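Long-range contacts in Lysine/ornithine decarboxylase (Selenomonas ruminantium, PDB 5GJO), which decarboxylates L-lysine and L-ornithine with similar efficiency, using pyridoxal 5'-phosphate, to give cadaverine and putrescine: residues R112-D117 with K127-A132; A132-R137 with A170-M175; A145-N150 with M298-C303; Q184-A189 with G220-D225. The protein carries 2 engineered substitutions. One frame throughout, in Å; residues are numbered along the deposited sequence.

Contact 1. Residues R112-D117 with K127-A132; sequences RRFTFD and KAVPGA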
loop_
_atom_site.group_PDB
_atom_site.type_symbol
_atom_site.label_atom_id
_atom_site.label_comp_id
_atom_site.label_asym_id
_atom_site.label_seq_id
_atom_site.Cartn_x
_atom_site.Cartn_y
_atom_site.Cartn_z
ATOM N N ARG A 112 24.062 13.044 12.493
ATOM C CA ARG A 112 23.895 13.970 13.597
ATOM C C ARG A 112 23.196 15.278 13.233
ATOM O O ARG A 112 23.561 16.327 13.722
ATOM C CB ARG A 112 25.226 14.209 14.314
ATOM C CG ARG A 112 26.390 14.596 13.423
ATOM C CD ARG A 112 27.616 14.972 14.242
ATOM N NE ARG A 112 27.294 15.987 15.240
ATOM C CZ ARG A 112 27.139 17.282 14.987
ATOM N NH1 ARG A 112 26.813 18.117 15.969
ATOM N NH2 ARG A 112 27.287 17.746 13.760
ATOM N N ARG A 113 22.199 15.203 12.356
ATOM C CA ARG A 113 21.427 16.415 11.961
ATOM C C ARG A 113 20.011 15.863 12.006
ATOM O O ARG A 113 19.726 14.839 11.310
ATOM C CB ARG A 113 21.847 16.858 10.591
ATOM C CG ARG A 113 21.163 18.087 10.105
ATOM C CD ARG A 113 21.746 18.445 8.761
ATOM N NE ARG A 113 21.281 19.691 8.233
ATOM C CZ ARG A 113 21.944 20.855 8.261
ATOM N NH1 ARG A 113 23.108 20.964 8.867
ATOM N NH2 ARG A 113 21.426 21.931 7.696
ATOM N N PHE A 114 19.174 16.476 12.826
ATOM C CA PHE A 114 17.836 16.005 13.139
ATOM C C PHE A 114 16.873 17.174 13.016
ATOM O O PHE A 114 17.266 18.286 13.186
ATOM C CB PHE A 114 17.750 15.546 14.599
ATOM C CG PHE A 114 18.550 14.317 14.944
ATOM C CD1 PHE A 114 18.846 13.370 14.016
ATOM C CD2 PHE A 114 18.954 14.106 16.246
ATOM C CE1 PHE A 114 19.558 12.251 14.343
ATOM C CE2 PHE A 114 19.662 12.991 16.590
ATOM C CZ PHE A 114 19.969 12.061 15.627
ATOM N N THR A 115 15.621 16.877 12.716
ATOM C CA THR A 115 14.484 17.819 12.981
ATOM C C THR A 115 13.644 17.353 14.108
ATOM O O THR A 115 13.629 16.207 14.452
ATOM C CB THR A 115 13.617 18.132 11.706
ATOM O OG1 THR A 115 12.861 16.983 11.408
ATOM C CG2 THR A 115 14.507 18.440 10.518
ATOM N N PHE A 116 12.929 18.297 14.706
ATOM C CA PHE A 116 11.943 17.998 15.719
ATOM C C PHE A 116 10.875 19.091 15.819
ATOM O O PHE A 116 11.081 20.191 15.397
ATOM C CB PHE A 116 12.600 17.749 17.075
ATOM C CG PHE A 116 13.086 18.987 17.756
ATOM C CD1 PHE A 116 14.048 19.778 17.180
ATOM C CD2 PHE A 116 12.590 19.347 18.995
ATOM C CE1 PHE A 116 14.505 20.908 17.823
ATOM C CE2 PHE A 116 13.030 20.475 19.630
ATOM C CZ PHE A 116 13.981 21.257 19.047
ATOM N N ASP A 117 9.722 18.725 16.346
ATOM C CA ASP A 117 8.636 19.671 16.526
ATOM C C ASP A 117 7.918 19.559 17.866
ATOM O O ASP A 117 6.868 20.114 18.027
ATOM C CB ASP A 117 7.636 19.602 15.363
ATOM C CG ASP A 117 6.933 18.261 15.258
ATOM O OD1 ASP A 117 6.913 17.510 16.226
ATOM O OD2 ASP A 117 6.386 17.977 14.191
ATOM N N LYS A 127 19.727 11.593 24.140
ATOM C CA LYS A 127 20.220 10.347 24.586
ATOM C C LYS A 127 20.907 9.560 23.469
ATOM O O LYS A 127 21.873 8.887 23.721
ATOM C CB LYS A 127 19.088 9.530 25.135
ATOM C CG LYS A 127 19.517 8.231 25.750
ATOM C CD LYS A 127 18.451 7.591 26.626
ATOM C CE LYS A 127 18.706 6.088 26.654
ATOM N NZ LYS A 127 18.173 5.522 27.912
ATOM N N ALA A 128 20.365 9.574 22.256
ATOM C CA ALA A 128 20.850 8.707 21.189
ATOM C C ALA A 128 22.058 9.299 20.558
ATOM O O ALA A 128 22.966 8.563 20.225
ATOM C CB ALA A 128 19.751 8.485 20.126
ATOM N N VAL A 129 22.068 10.606 20.346
ATOM C CA VAL A 129 23.158 11.299 19.667
ATOM C C VAL A 129 23.427 12.629 20.352
ATOM O O VAL A 129 23.085 13.728 19.865
ATOM C CB VAL A 129 22.922 11.472 18.164
ATOM C CG1 VAL A 129 24.186 12.028 17.487
ATOM C CG2 VAL A 129 22.519 10.143 17.539
ATOM N N PRO A 130 24.083 12.568 21.519
ATOM C CA PRO A 130 24.352 13.829 22.224
ATOM C C PRO A 130 25.142 14.812 21.413
ATOM O O PRO A 130 25.988 14.461 20.610
ATOM C CB PRO A 130 25.091 13.396 23.520
ATOM C CG PRO A 130 25.095 11.927 23.537
ATOM C CD PRO A 130 24.501 11.370 22.257
ATOM N N GLY A 131 24.783 16.082 21.519
ATOM C CA GLY A 131 25.441 17.120 20.796
ATOM C C GLY A 131 25.000 17.269 19.314
ATOM O O GLY A 131 25.519 18.095 18.621
ATOM N N ALA A 132 24.005 16.501 18.901
ATOM C CA ALA A 132 23.509 16.558 17.457
ATOM C C ALA A 132 23.010 17.913 17.108
ATOM O O ALA A 132 22.444 18.630 17.994
ATOM C CB ALA A 132 22.400 15.517 17.233
HETATM O O HOH W 1 27.185 15.023 18.194
#
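R112 and A132 bring the two backbones together, their CA atoms 4.7 Å apart, where the strand 113-116 is about to begin and the chain that leaves the helix 122-128 has come back beside it. That return is made by a type II turn from V129 to A132, closed by A132 N on V129 O at 3.1 Å, with G131 at the third position, where positive phi favours a glycine. Strand 113-116, helix 122-128 and strand 133-137 form one beta-alpha-beta unit of the cofactor-binding barrel, and F114 and R112 hold the turn against the earlier strand. The ring of F114 meets V129 edge-on: CZ lies 3.7 Å from V129 CG2, near the ring plane, while CE2 reaches A132 CB at 3.8 Å. R112 turns CG in between its own N and carbonyl carbon (chi1 51°) and bends at chi3, which brings an edge of the guanidinium up to the turn. Its NH1 donates to G131 O at 3.0 Å, a bent bond (141° at the hydrogen) tilted from the carbonyl plane. NE gives its hydrogen to a water in the guanidinium plane, which in turn donates to P130 O. The remaining nitrogen, NH2, forms a salt bridge with D133.

Contact 2. Residues A132-R137 with A170-M175; sequences ADVLVR and AGLHAM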
loop_
_atom_site.group_PDB
_atom_site.type_symbol
_atom_site.label_atom_id
_atom_site.label_comp_id
_atom_site.label_asym_id
_atom_site.label_seq_id
_atom_site.Cartn_x
_atom_site.Cartn_y
_atom_site.Cartn_z
ATOM N N ALA A 132 24.005 16.501 18.901
ATOM C CA ALA A 132 23.509 16.558 17.457
ATOM C C ALA A 132 23.010 17.913 17.108
ATOM O O ALA A 132 22.444 18.630 17.994
ATOM C CB ALA A 132 22.400 15.517 17.233
ATOM N N ASP A 133 23.201 18.321 15.868
ATOM C CA ASP A 133 22.585 19.492 15.348
ATOM C C ASP A 133 21.056 19.244 15.211
ATOM O O ASP A 133 20.627 18.201 14.622
ATOM C CB ASP A 133 23.182 19.835 13.976
ATOM C CG ASP A 133 24.633 20.136 14.037
ATOM O OD1 ASP A 133 25.044 20.678 15.085
ATOM O OD2 ASP A 133 25.360 19.824 13.067
ATOM N N VAL A 134 20.279 20.202 15.696
ATOM C CA VAL A 134 18.811 20.138 15.551
ATOM C C VAL A 134 18.235 21.383 14.935
ATOM O O VAL A 134 18.680 22.524 15.159
ATOM C CB VAL A 134 18.066 19.810 16.872
ATOM C CG1 VAL A 134 18.501 18.512 17.418
ATOM C CG2 VAL A 134 18.254 20.962 17.914
ATOM N N LEU A 135 17.266 21.182 14.008
ATOM C CA LEU A 135 16.474 22.243 13.458
ATOM C C LEU A 135 15.044 22.018 13.950
ATOM O O LEU A 135 14.462 20.939 13.821
ATOM C CB LEU A 135 16.461 22.257 11.927
ATOM C CG LEU A 135 17.823 22.378 11.228
ATOM C CD1 LEU A 135 18.591 21.118 11.437
ATOM C CD2 LEU A 135 17.566 22.448 9.729
ATOM N N VAL A 136 14.432 23.081 14.461
ATOM C CA VAL A 136 13.098 22.974 14.943
ATOM C C VAL A 136 12.183 23.252 13.734
ATOM O O VAL A 136 12.428 24.171 13.000
ATOM C CB VAL A 136 12.756 23.947 16.097
ATOM C CG1 VAL A 136 12.875 25.378 15.729
ATOM C CG2 VAL A 136 11.347 23.652 16.637
ATOM N N ARG A 137 11.150 22.417 13.605
ATOM C CA ARG A 137 10.229 22.541 12.452
ATOM C C ARG A 137 9.026 23.332 12.935
ATOM O O ARG A 137 8.343 22.882 13.909
ATOM C CB ARG A 137 9.729 21.179 12.062
ATOM C CG ARG A 137 8.855 21.237 10.800
ATOM C CD ARG A 137 8.589 19.832 10.336
ATOM N NE ARG A 137 7.556 19.763 9.319
ATOM C CZ ARG A 137 7.278 18.627 8.666
ATOM N NH1 ARG A 137 8.068 17.556 8.763
ATOM N NH2 ARG A 137 6.235 18.601 7.805
ATOM N N ALA A 170 19.438 20.454 26.924
ATOM C CA ALA A 170 19.746 19.074 26.959
ATOM C C ALA A 170 21.058 18.661 26.226
ATOM O O ALA A 170 21.278 17.471 26.039
ATOM C CB ALA A 170 18.567 18.243 26.469
ATOM N N GLY A 171 21.834 19.616 25.755
ATOM C CA GLY A 171 23.159 19.373 25.164
ATOM C C GLY A 171 23.152 19.176 23.671
ATOM O O GLY A 171 24.185 18.889 23.065
ATOM N N LEU A 172 22.001 19.410 23.059
ATOM C CA LEU A 172 21.931 19.445 21.577
ATOM C C LEU A 172 22.383 20.749 21.056
ATOM O O LEU A 172 22.360 21.760 21.766
ATOM C CB LEU A 172 20.480 19.100 21.111
ATOM C CG LEU A 172 19.989 17.706 21.599
ATOM C CD1 LEU A 172 18.485 17.549 21.445
ATOM C CD2 LEU A 172 20.677 16.575 20.832
ATOM N N HIS A 173 22.761 20.814 19.769
ATOM C CA HIS A 173 23.172 22.023 19.219
ATOM C C HIS A 173 21.979 22.684 18.506
ATOM O O HIS A 173 21.506 22.132 17.510
ATOM C CB HIS A 173 24.336 21.849 18.253
ATOM C CG HIS A 173 24.707 23.114 17.539
ATOM N ND1 HIS A 173 25.051 23.153 16.212
ATOM C CD2 HIS A 173 24.906 24.362 18.000
ATOM C CE1 HIS A 173 25.324 24.388 15.858
ATOM N NE2 HIS A 173 25.247 25.142 16.928
ATOM N N ALA A 174 21.530 23.831 19.002
ATOM C CA ALA A 174 20.417 24.574 18.413
ATOM C C ALA A 174 20.874 25.279 17.160
ATOM O O ALA A 174 21.475 26.384 17.184
ATOM C CB ALA A 174 19.832 25.533 19.447
ATOM N N MET A 175 20.628 24.620 16.006
ATOM C CA MET A 175 21.283 24.992 14.772
ATOM C C MET A 175 20.430 25.875 13.868
ATOM O O MET A 175 20.926 26.747 13.092
ATOM C CB MET A 175 21.670 23.706 13.988
ATOM C CG MET A 175 22.557 24.079 12.811
ATOM S SD MET A 175 22.818 22.657 11.767
ATOM C CE MET A 175 24.579 22.933 11.566
#
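OD1 of D133 accepts the shortest polar bond here, 2.7 Å from ND1 of H173. OD1 lies in the imidazole plane, whereas ND1 meets the carboxylate from above, 41° out of its plane; the two side chains run side by side with their flat groups 66° apart. H173 reaches this position with CG anti to its backbone N (chi1 174°). OD2, already paired with R112, has a neighbour that would probably favour a charged carboxylate, and CE of M175 rests 3.5 Å from it. SD of the same methionine packs at 3.6 Å on D133 CB, its chain crossing the aspartate. Replacing D133 by an alanine would probably leave H173 ND1 without its acceptor and R112 NH2 without its carboxylate, and set the imidazole free to turn. Beyond these side chains, V134 and L172 cross at about a right angle, CG1 to CD1 at 4.1 Å, beside A167 and M125 of the flanking helices. The backbones are joined by H173 N to A132 O at 2.8 Å, V134 N to H173 O at 2.9 Å and M175 N to V134 O at 3.0 Å. Such alternating bonds mark parallel strands, here 133-137 and 173-178, neighbours through the crossover helix 160-169 in the beta/alpha barrel that binds pyridoxal phosphate.

Contact 3. Residues A145-N150 with M298-C303; sequences ALVDLN and MYDHWC. Engineered in segment 298-303: C303 (natural residue Thr). With NA (sodium ion), chain J.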
loop_
_atom_site.group_PDB
_atom_site.type_symbol
_atom_site.label_atom_id
_atom_site.label_comp_id
_atom_site.label_asym_id
_atom_site.label_seq_id
_atom_site.Cartn_x
_atom_site.Cartn_y
_atom_site.Cartn_z
ATOM N N ALA A 145 -1.700 23.217 -1.036
ATOM C CA ALA A 145 -0.891 22.024 -0.895
ATOM C C ALA A 145 -1.785 20.816 -1.066
ATOM O O ALA A 145 -2.830 20.756 -0.490
ATOM C CB ALA A 145 -0.248 21.981 0.468
ATOM N N LEU A 146 -1.375 19.859 -1.874
ATOM C CA LEU A 146 -2.170 18.636 -2.012
ATOM C C LEU A 146 -2.170 17.806 -0.760
ATOM O O LEU A 146 -3.204 17.210 -0.438
ATOM C CB LEU A 146 -1.632 17.806 -3.144
ATOM C CG LEU A 146 -2.451 16.553 -3.561
ATOM C CD1 LEU A 146 -3.798 16.966 -4.136
ATOM C CD2 LEU A 146 -1.655 15.687 -4.526
ATOM N N VAL A 147 -1.028 17.774 -0.082
ATOM C CA VAL A 147 -0.807 17.007 1.127
ATOM C C VAL A 147 -0.473 18.032 2.206
ATOM O O VAL A 147 0.587 18.737 2.153
ATOM C CB VAL A 147 0.322 15.981 0.960
ATOM C CG1 VAL A 147 0.505 15.177 2.234
ATOM C CG2 VAL A 147 0.083 14.992 -0.194
ATOM N N ASP A 148 -1.301 18.069 3.237
ATOM C CA ASP A 148 -1.052 18.977 4.370
ATOM C C ASP A 148 0.055 18.404 5.252
ATOM O O ASP A 148 -0.099 17.274 5.820
ATOM C CB ASP A 148 -2.357 19.100 5.129
ATOM C CG ASP A 148 -2.247 19.823 6.474
ATOM O OD1 ASP A 148 -1.305 20.605 6.718
ATOM O OD2 ASP A 148 -3.214 19.647 7.261
ATOM N N LEU A 149 1.127 19.180 5.435
ATOM C CA LEU A 149 2.248 18.717 6.216
ATOM C C LEU A 149 2.426 19.599 7.453
ATOM O O LEU A 149 3.553 19.754 7.957
ATOM C CB LEU A 149 3.500 18.593 5.369
ATOM C CG LEU A 149 3.400 17.502 4.281
ATOM C CD1 LEU A 149 4.733 17.534 3.518
ATOM C CD2 LEU A 149 3.099 16.113 4.871
ATOM N N ASN A 150 1.320 20.213 7.911
ATOM C CA ASN A 150 1.434 21.169 9.026
ATOM C C ASN A 150 0.399 20.999 10.111
ATOM O O ASN A 150 0.267 21.893 10.991
ATOM C CB ASN A 150 1.424 22.573 8.457
ATOM C CG ASN A 150 2.738 22.899 7.745
ATOM O OD1 ASN A 150 3.709 23.282 8.380
ATOM N ND2 ASN A 150 2.770 22.765 6.417
ATOM N N MET A 298 -4.632 6.340 -4.282
ATOM C CA MET A 298 -5.205 6.204 -2.941
ATOM C C MET A 298 -4.497 7.070 -1.915
ATOM O O MET A 298 -5.115 7.846 -1.158
ATOM C CB MET A 298 -5.107 4.733 -2.528
ATOM C CG MET A 298 -5.959 3.824 -3.378
ATOM S SD MET A 298 -7.727 4.256 -3.189
ATOM C CE MET A 298 -7.649 4.356 -1.288
ATOM N N TYR A 299 -3.202 6.948 -1.845
ATOM C CA TYR A 299 -2.456 7.633 -0.801
ATOM C C TYR A 299 -2.077 9.058 -1.153
ATOM O O TYR A 299 -1.793 9.833 -0.249
ATOM C CB TYR A 299 -1.174 6.891 -0.394
ATOM C CG TYR A 299 -1.390 5.643 0.360
ATOM C CD1 TYR A 299 -1.635 5.668 1.705
ATOM C CD2 TYR A 299 -1.342 4.416 -0.268
ATOM C CE1 TYR A 299 -1.879 4.522 2.390
ATOM C CE2 TYR A 299 -1.548 3.250 0.455
ATOM C CZ TYR A 299 -1.846 3.321 1.769
ATOM O OH TYR A 299 -2.000 2.163 2.536
ATOM N N ASP A 300 -1.985 9.385 -2.415
ATOM C CA ASP A 300 -1.360 10.661 -2.871
ATOM C C ASP A 300 -2.390 11.439 -3.683
ATOM O O ASP A 300 -2.017 12.413 -4.326
ATOM C CB ASP A 300 -0.141 10.317 -3.729
ATOM C CG ASP A 300 0.816 11.486 -3.941
ATOM O OD1 ASP A 300 1.045 12.286 -3.028
ATOM O OD2 ASP A 300 1.344 11.589 -5.090
ATOM N N HIS A 301 -3.683 11.015 -3.618
ATOM C CA HIS A 301 -4.817 11.663 -4.268
ATOM C C HIS A 301 -4.504 11.979 -5.745
ATOM O O HIS A 301 -4.863 13.054 -6.254
ATOM C CB HIS A 301 -5.219 12.983 -3.553
ATOM C CG HIS A 301 -5.233 12.876 -2.063
ATOM N ND1 HIS A 301 -4.448 13.687 -1.254
ATOM C CD2 HIS A 301 -5.833 11.980 -1.236
ATOM C CE1 HIS A 301 -4.599 13.319 0.008
ATOM N NE2 HIS A 301 -5.437 12.292 0.052
ATOM N N TRP A 302 -3.810 11.099 -6.440
ATOM C CA TRP A 302 -3.178 11.453 -7.709
ATOM C C TRP A 302 -3.860 10.897 -8.966
ATOM O O TRP A 302 -4.530 9.906 -8.884
ATOM C CB TRP A 302 -1.718 11.010 -7.677
ATOM C CG TRP A 302 -0.808 11.740 -8.624
ATOM C CD1 TRP A 302 -0.469 11.366 -9.882
ATOM C CD2 TRP A 302 -0.122 12.964 -8.378
ATOM N NE1 TRP A 302 0.380 12.276 -10.438
ATOM C CE2 TRP A 302 0.613 13.269 -9.531
ATOM C CE3 TRP A 302 -0.041 13.824 -7.288
ATOM C CZ2 TRP A 302 1.407 14.398 -9.620
ATOM C CZ3 TRP A 302 0.744 14.929 -7.381
ATOM C CH2 TRP A 302 1.459 15.218 -8.542
ATOM N N CYS A 303 -3.704 11.581 -10.104
ATOM C CA CYS A 303 -4.253 11.083 -11.397
ATOM C C CYS A 303 -3.103 11.067 -12.351
ATOM O O CYS A 303 -2.551 12.145 -12.587
ATOM C CB CYS A 303 -5.288 12.119 -11.863
ATOM S SG CYS A 303 -5.971 11.825 -13.545
HETATM NA NA NA J . -0.482 0.539 1.756
#
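D300 and W302 receive L146 and V147 where a loop of the pyridoxal-phosphate barrel, carrying a classic beta bulge at L146 and V147 opposite S183, meets the chain leaving the helix 296-299, between strands 283-286 and 306-307 of the mixed sheet. At the end of that helix, Y299 sends its OH to a sodium ion at 2.4 Å; the ion is also bound by the backbone oxygen of S357 of the second subunit, and the tyrosine ring stacks on Y291 of that subunit. D300, the first residue beyond the helix, meets the loop with its backbone O and with OD1. The backbone O lies 3.3 Å from CD2 of L146, while the carboxylate OD1 has V147 CG2 at 4.0 Å, the two side chains crossing at about a right angle; OD2 is taken by a salt bridge to R259, a residue of the cofactor pocket. H301 follows, its ring sliding past the L146 side chain in the opposite direction. With W302 the chain turns its indole toward the same leucine. Next, the engineered C303 forms a disulfide with C226. In the first segment, L149 touches the cofactor and C324 of the second subunit, the proton donor by similarity, which is consistent with an active site shared between subunits. L146 has the largest share of the contact: with CG anti to its backbone N (chi1 -173°), its CD2 methyl meets the indole at the edge, near the ring plane, 3.7 Å from W302 CE3.

Contact 4. Residues Q184-A189 with G220-D225; sequences QSLSTA and GFPVPD. With PLP (pyridoxal-5'-phosphate), chain H; SO4 (sulfate ion), chain C.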
loop_
_atom_site.group_PDB
_atom_site.type_symbol
_atom_site.label_atom_id
_atom_site.label_comp_id
_atom_site.label_asym_id
_atom_site.label_seq_id
_atom_site.Cartn_x
_atom_site.Cartn_y
_atom_site.Cartn_z
ATOM N N GLN A 184 3.204 18.826 -3.200
ATOM C CA GLN A 184 2.557 19.316 -4.389
ATOM C C GLN A 184 1.992 20.698 -4.139
ATOM O O GLN A 184 0.817 20.886 -4.163
ATOM C CB GLN A 184 1.488 18.358 -4.919
ATOM C CG GLN A 184 0.887 18.799 -6.241
ATOM C CD GLN A 184 1.780 18.516 -7.444
ATOM O OE1 GLN A 184 2.912 18.132 -7.306
ATOM N NE2 GLN A 184 1.237 18.731 -8.635
ATOM N N SER A 185 2.869 21.632 -3.807
ATOM C CA SER A 185 2.461 22.985 -3.554
ATOM C C SER A 185 2.370 23.755 -4.862
ATOM O O SER A 185 3.307 23.799 -5.621
ATOM C CB SER A 185 3.459 23.676 -2.627
ATOM O OG SER A 185 3.145 25.018 -2.483
ATOM N N LEU A 186 1.216 24.341 -5.105
ATOM C CA LEU A 186 1.036 25.227 -6.240
ATOM C C LEU A 186 1.193 26.683 -5.804
ATOM O O LEU A 186 0.979 27.561 -6.579
ATOM C CB LEU A 186 -0.305 24.975 -6.936
ATOM C CG LEU A 186 -0.598 23.507 -7.280
ATOM C CD1 LEU A 186 -1.931 23.303 -7.969
ATOM C CD2 LEU A 186 0.512 22.943 -8.133
ATOM N N SER A 187 1.584 26.899 -4.551
ATOM C CA SER A 187 1.840 28.238 -4.007
ATOM C C SER A 187 3.306 28.530 -3.881
ATOM O O SER A 187 4.049 27.736 -3.365
ATOM C CB SER A 187 1.172 28.418 -2.611
ATOM O OG SER A 187 1.515 29.692 -2.041
ATOM N N THR A 188 3.742 29.616 -4.506
ATOM C CA THR A 188 5.060 30.228 -4.248
ATOM C C THR A 188 5.054 31.079 -2.972
ATOM O O THR A 188 6.018 31.046 -2.131
ATOM C CB THR A 188 5.485 31.023 -5.443
ATOM O OG1 THR A 188 5.633 30.140 -6.561
ATOM C CG2 THR A 188 6.776 31.743 -5.215
ATOM N N ALA A 189 3.953 31.792 -2.765
ATOM C CA ALA A 189 3.798 32.655 -1.576
ATOM C C ALA A 189 3.973 31.950 -0.247
ATOM O O ALA A 189 4.455 32.559 0.747
ATOM C CB ALA A 189 2.428 33.346 -1.573
ATOM N N GLY A 220 8.162 20.156 -1.555
ATOM C CA GLY A 220 6.857 20.556 -2.046
ATOM C C GLY A 220 6.794 21.042 -3.473
ATOM O O GLY A 220 5.728 21.324 -3.971
ATOM N N PHE A 221 7.953 21.136 -4.107
ATOM C CA PHE A 221 7.980 21.535 -5.491
ATOM C C PHE A 221 7.079 20.524 -6.303
ATOM O O PHE A 221 7.217 19.332 -6.121
ATOM C CB PHE A 221 9.409 21.524 -6.012
ATOM C CG PHE A 221 10.364 22.295 -5.138
ATOM C CD1 PHE A 221 10.378 23.626 -5.180
ATOM C CD2 PHE A 221 11.113 21.633 -4.195
ATOM C CE1 PHE A 221 11.252 24.354 -4.354
ATOM C CE2 PHE A 221 11.941 22.329 -3.332
ATOM C CZ PHE A 221 12.021 23.669 -3.439
ATOM N N PRO A 222 6.210 21.016 -7.197
ATOM C CA PRO A 222 5.209 20.167 -7.805
ATOM C C PRO A 222 5.648 19.498 -9.066
ATOM O O PRO A 222 6.637 19.854 -9.673
ATOM C CB PRO A 222 4.046 21.128 -8.011
ATOM C CG PRO A 222 4.738 22.375 -8.398
ATOM C CD PRO A 222 5.830 22.417 -7.318
ATOM N N VAL A 223 4.914 18.493 -9.423
ATOM C CA VAL A 223 5.145 17.723 -10.693
ATOM C C VAL A 223 3.789 17.656 -11.464
ATOM O O VAL A 223 2.700 17.650 -10.836
ATOM C CB VAL A 223 5.567 16.328 -10.197
ATOM C CG1 VAL A 223 5.300 15.156 -11.153
ATOM C CG2 VAL A 223 7.012 16.360 -9.664
ATOM N N PRO A 224 3.841 17.534 -12.796
ATOM C CA PRO A 224 2.660 17.444 -13.642
ATOM C C PRO A 224 1.884 16.128 -13.357
ATOM O O PRO A 224 2.466 15.058 -13.125
ATOM C CB PRO A 224 3.187 17.403 -15.086
ATOM C CG PRO A 224 4.608 17.478 -14.999
ATOM C CD PRO A 224 5.088 17.561 -13.584
ATOM N N ASP A 225 0.565 16.241 -13.413
ATOM C CA ASP A 225 -0.316 15.096 -13.312
ATOM C C ASP A 225 -1.080 14.934 -14.650
ATOM O O ASP A 225 -0.622 15.418 -15.640
ATOM C CB ASP A 225 -1.219 15.208 -12.088
ATOM C CG ASP A 225 -2.335 16.223 -12.263
ATOM O OD1 ASP A 225 -2.355 16.925 -13.265
ATOM O OD2 ASP A 225 -3.200 16.258 -11.380
HETATM N N1 PLP H . 11.249 16.368 3.415
HETATM C C2 PLP H . 10.355 16.035 4.377
HETATM C C2A PLP H . 10.725 16.183 5.829
HETATM C C3 PLP H . 9.012 15.524 4.003
HETATM O O3 PLP H . 8.097 15.183 4.952
HETATM C C4 PLP H . 8.705 15.400 2.561
HETATM C C4A PLP H . 7.394 14.900 2.090
HETATM O O4A PLP H . 6.715 14.193 2.815
HETATM C C5 PLP H . 9.770 15.798 1.608
HETATM C C6 PLP H . 10.987 16.263 2.100
HETATM C C5A PLP H . 9.534 15.701 0.119
HETATM O O4P PLP H . 8.327 16.380 -0.217
HETATM P P PLP H . 7.937 16.642 -1.757
HETATM O O1P PLP H . 9.047 17.530 -2.267
HETATM O O2P PLP H . 6.587 17.314 -1.682
HETATM O O3P PLP H . 7.914 15.261 -2.367
HETATM S S SO4 C . 0.389 31.924 -4.626
HETATM O O1 SO4 C . 1.865 31.802 -4.833
HETATM O O2 SO4 C . -0.020 33.312 -4.789
HETATM O O3 SO4 C . -0.152 31.120 -5.760
HETATM O O4 SO4 C . -0.083 31.356 -3.335
HETATM O O HOH W 2 5.684 17.915 -4.107
#
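Q184 and P222 cross at about a right angle, the glutamine amide lying against CA and CB of the proline, with Q184 CD 3.5 Å from P222 CB. They belong to two loops of the beta/alpha barrel, those after strands 173-178 and 214-216, which meet beside the cofactor phosphate. The glutamine CB points away from the other loop, but a bend at chi2 (78°) brings the amide back to it, where it pairs with the backbone of V223 through both its polar atoms. OE1 accepts from V223 N and NE2 donates to V223 O, each at 2.9 Å, V223 O lying near the plane of the Q184 amide; the two bonds together fix the rotation of the group. A leucine in its place would probably leave V223 N and O without these partners and let the 220-225 loop shift. Further along, L186 lays CD2 on P222 CB obliquely at 4.0 Å, while S185 N donates to G220 O at 2.9 Å. S185 O, against the proline ring, is buried with no polar partner in the model. A water takes a hydrogen from Q184 N and gives its own to F221 O and to O2P of the pyridoxal phosphate, so the backbone N of Q184 also reaches the phosphate through one water. The 220-225 loop touches the phosphate directly as well: G220 N points almost straight at PLP O1P, 2.9 Å away with 176° at the hydrogen.

How the contacts relate
Followed from the N terminus, the chain first closes a short loop at contact 1, round the helix 122-128, and then, sharing A132, a longer one at contact 2, round the helix 160-169. These two are in series and lie on three successive strands of the parallel sheet, 133-137 between 113-116 and 173-178. Contact 3 opens within the second loop, at 145-150, and closes only at 298-303, so it crosses contact 2; R137 NH2 and L149 O, 2.9 Å apart, probably bond where they meet. Contact 4 is nested inside the wide loop of contact 3 and touches it, W302 packing on Q184. Contacts 1 and 2 thus tie barrel strands, contacts 3 and 4 cofactor loops and the chain after helix 296-299.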